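Local coordinates for mandelate racemase/muconate lactonizing enzyme family protein (Roseovarius nubinhibens ISM, PDB 3U4F), which binds magnesium as a dimeric member of the enolase superfamily and probably acts as a hydro-lyase, though its substrate is not established, at residues Gly51-Tyr56 and Arg102-Gly106. Numbering follows the deposited sequence.
Sequences GQVSTY and RAMAG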
ATOM      1  N   GLY A  51     -13.982 -11.398  14.359  1.00  8.05           N
ATOM      2  CA  GLY A  51     -13.784 -11.049  12.947  1.00  6.84           C
ATOM      3  C   GLY A  51     -12.527 -11.745  12.439  1.00  6.85           C
ATOM      4  O   GLY A  51     -11.964 -12.629  13.125  1.00  6.96           O
ATOM      5  N   GLN A  52     -12.095 -11.376  11.243  1.00  6.14           N
ATOM      6  CA  GLN A  52     -10.920 -12.004  10.639  1.00  7.00           C
ATOM      7  C   GLN A  52     -10.168 -10.959   9.858  1.00  7.18           C
ATOM      8  O   GLN A  52     -10.775 -10.117   9.187  1.00  6.32           O
ATOM      9  CB  GLN A  52     -11.330 -13.165   9.727  1.00  7.63           C
ATOM     10  CG  GLN A  52     -10.168 -14.014   9.190  1.00  4.89           C
ATOM     11  CD  GLN A  52     -10.603 -14.796   7.967  1.00  6.57           C
ATOM     12  OE1 GLN A  52     -11.344 -15.764   8.080  1.00  5.26           O
ATOM     13  NE2 GLN A  52     -10.162 -14.351   6.786  1.00  6.78           N
ATOM     14  N   VAL A  53      -8.845 -10.940  10.012  1.00  7.74           N
ATOM     15  CA  VAL A  53      -8.020 -10.178   9.074  1.00  7.40           C
ATOM     16  C   VAL A  53      -7.951 -10.909   7.726  1.00  7.43           C
ATOM     17  O   VAL A  53      -8.262 -12.108   7.618  1.00  7.17           O
ATOM     18  CB  VAL A  53      -6.586  -9.935   9.644  1.00  6.51           C
ATOM     19  CG1 VAL A  53      -6.649  -9.111  10.957  1.00  6.88           C
ATOM     20  CG2 VAL A  53      -5.837 -11.264   9.841  1.00  8.90           C
ATOM     21  N   SER A  54      -7.497 -10.219   6.685  1.00  7.94           N
ATOM     22  CA  SER A  54      -7.272 -10.935   5.442  1.00  8.93           C
ATOM     23  C   SER A  54      -6.333 -12.121   5.620  1.00  8.81           C
ATOM     24  O   SER A  54      -5.375 -12.063   6.416  1.00  8.77           O
ATOM     25  CB  SER A  54      -6.716 -10.009   4.348  1.00  9.53           C
ATOM     26  OG  SER A  54      -6.463 -10.806   3.215  1.00 13.36           O
ATOM     27  N   THR A  55      -6.609 -13.197   4.876  1.00  7.41           N
ATOM     28  CA  THR A  55      -5.695 -14.329   4.755  1.00  7.77           C
ATOM     29  C   THR A  55      -4.429 -13.900   4.033  1.00  8.38           C
ATOM     30  O   THR A  55      -4.419 -12.859   3.373  1.00  7.84           O
ATOM     31  CB  THR A  55      -6.323 -15.474   3.957  1.00  8.13           C
ATOM     32  OG1 THR A  55      -6.923 -14.947   2.760  1.00  8.25           O
ATOM     33  CG2 THR A  55      -7.419 -16.179   4.799  1.00  8.96           C
ATOM     34  N   TYR A  56      -3.380 -14.689   4.280  1.00  8.46           N
ATOM     35  CA  TYR A  56      -2.051 -14.685   3.644  1.00 10.14           C
ATOM     36  C   TYR A  56      -1.134 -13.707   4.381  1.00  8.73           C
ATOM     37  O   TYR A  56      -1.406 -12.510   4.435  1.00  8.41           O
ATOM     38  CB  TYR A  56      -2.096 -14.445   2.137  1.00 11.20           C
ATOM     39  CG  TYR A  56      -3.072 -15.364   1.401  1.00 15.92           C
ATOM     40  CD1 TYR A  56      -2.844 -16.738   1.327  1.00 19.31           C
ATOM     41  CD2 TYR A  56      -4.213 -14.844   0.770  1.00 19.31           C
ATOM     42  CE1 TYR A  56      -3.748 -17.589   0.646  1.00 21.79           C
ATOM     43  CE2 TYR A  56      -5.112 -15.684   0.083  1.00 22.14           C
ATOM     44  CZ  TYR A  56      -4.869 -17.043   0.028  1.00 21.91           C
ATOM     45  OH  TYR A  56      -5.775 -17.848  -0.637  1.00 26.17           O
ATOM     46  N   ARG A 102      -5.773  -4.535   5.549  1.00  6.37           N
ATOM     47  CA  ARG A 102      -6.028  -5.928   5.931  1.00  6.16           C
ATOM     48  C   ARG A 102      -6.233  -6.025   7.448  1.00  7.06           C
ATOM     49  O   ARG A 102      -7.057  -6.826   7.924  1.00  7.43           O
ATOM     50  CB  ARG A 102      -4.865  -6.838   5.516  1.00  6.45           C
ATOM     51  CG  ARG A 102      -4.684  -7.017   3.984  1.00  5.77           C
ATOM     52  CD  ARG A 102      -3.320  -7.624   3.696  1.00  6.36           C
ATOM     53  NE  ARG A 102      -3.061  -7.836   2.268  1.00  7.46           N
ATOM     54  CZ  ARG A 102      -3.036  -9.037   1.685  1.00  7.84           C
ATOM     55  NH1 ARG A 102      -3.284 -10.167   2.385  1.00  6.77           N
ATOM     56  NH2 ARG A 102      -2.807  -9.111   0.399  1.00  8.18           N
ATOM     57  N   ALA A 103      -5.485  -5.200   8.191  1.00  5.92           N
ATOM     58  CA  ALA A 103      -5.527  -5.207   9.657  1.00  6.83           C
ATOM     59  C   ALA A 103      -6.839  -4.553  10.138  1.00  7.35           C
ATOM     60  O   ALA A 103      -7.564  -5.095  10.980  1.00  8.19           O
ATOM     61  CB  ALA A 103      -4.287  -4.442  10.214  1.00  6.28           C
HETATM   62  N   MSE A 104      -7.147  -3.402   9.573  1.00  6.69           N
HETATM   63  CA  MSE A 104      -8.365  -2.680   9.943  1.00  7.71           C
HETATM   64  C   MSE A 104      -9.608  -3.555   9.729  1.00  7.64           C
HETATM   65  O   MSE A 104     -10.593  -3.497  10.488  1.00  6.41           O
HETATM   66  CB  MSE A 104      -8.475  -1.449   9.048  1.00  9.05           C
HETATM   67  CG  MSE A 104      -7.696  -0.222   9.521  1.00 12.63           C
HETATM   68 SE   MSE A 104      -7.449   1.036   7.981  1.00 27.18          SE
HETATM   69  CE  MSE A 104      -9.325   1.373   7.565  1.00 19.26           C
ATOM     70  N   ALA A 105      -9.553  -4.362   8.674  1.00  7.28           N
ATOM     71  CA  ALA A 105     -10.654  -5.241   8.313  1.00  7.09           C
ATOM     72  C   ALA A 105     -11.001  -6.222   9.427  1.00  8.25           C
ATOM     73  O   ALA A 105     -12.190  -6.567   9.602  1.00  7.81           O
ATOM     74  CB  ALA A 105     -10.318  -6.011   6.994  1.00  8.89           C
ATOM     75  N   GLY A 106      -9.989  -6.711  10.144  1.00  7.06           N
ATOM     76  CA  GLY A 106     -10.228  -7.643  11.256  1.00  7.34           C
ATOM     77  C   GLY A 106     -10.972  -6.977  12.403  1.00  7.27           C
ATOM     78  O   GLY A 106     -11.818  -7.588  13.062  1.00  7.71           O
TER
HETATM   79  O   HOH W   1      -3.067 -10.686   5.567  1.00  9.35           O
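The guanidinium of R102 meets the loop after strand 48-52 edge-on: the carbonyl oxygen of T55 lies in its plane, 3.1 Å from NH1, while S54 OG and Y56 O approach that nitrogen obliquely. F95 of the second subunit makes a cation-pi contact with the same group. In the ring of Y56, T55 CB sits over one face, near the ring's edge. All this belongs to the N-terminal capping domain of the enolase superfamily, where an antiparallel sheet packs on helices; here the outermost strand 48-52 and its continuing loop lie against helix 98-119. Arginine suits its place because its long, outstretched chain runs past S54, whose CB packs 3.6 Å from R102 CG, and still brings several N-H groups to the loop and the subunit interface. NE bonds to S98 OG, NH2 to K94 O of the second subunit, and NH1 to a water. That water, accepting from NH1, is also hydrogen-bonded to S54 O at 2.8 Å and to Y56 O at 2.7 Å, and so ties the turning loop to the helix. Nearer the strand the backbones close in, V53 CA and G106 CA being 4.0 Å apart. Glycine fits here: G106 has no side chain, V53 CG1 lies 3.9 Å from its CA, and that bare CA makes a C-H...O contact of 3.3 Å to Q52 O. V53, branched and apolar, sets CB against R102 O and touches T61 and L65 of helix 58-73. Q52 reaches forward, NE2 donating to V53 O, while OE1 accepts from L313 N. In S54, OG points opposite the backbone N (chi1 177°), and from there donates to one of the lone pairs of T55 O at 2.9 Å.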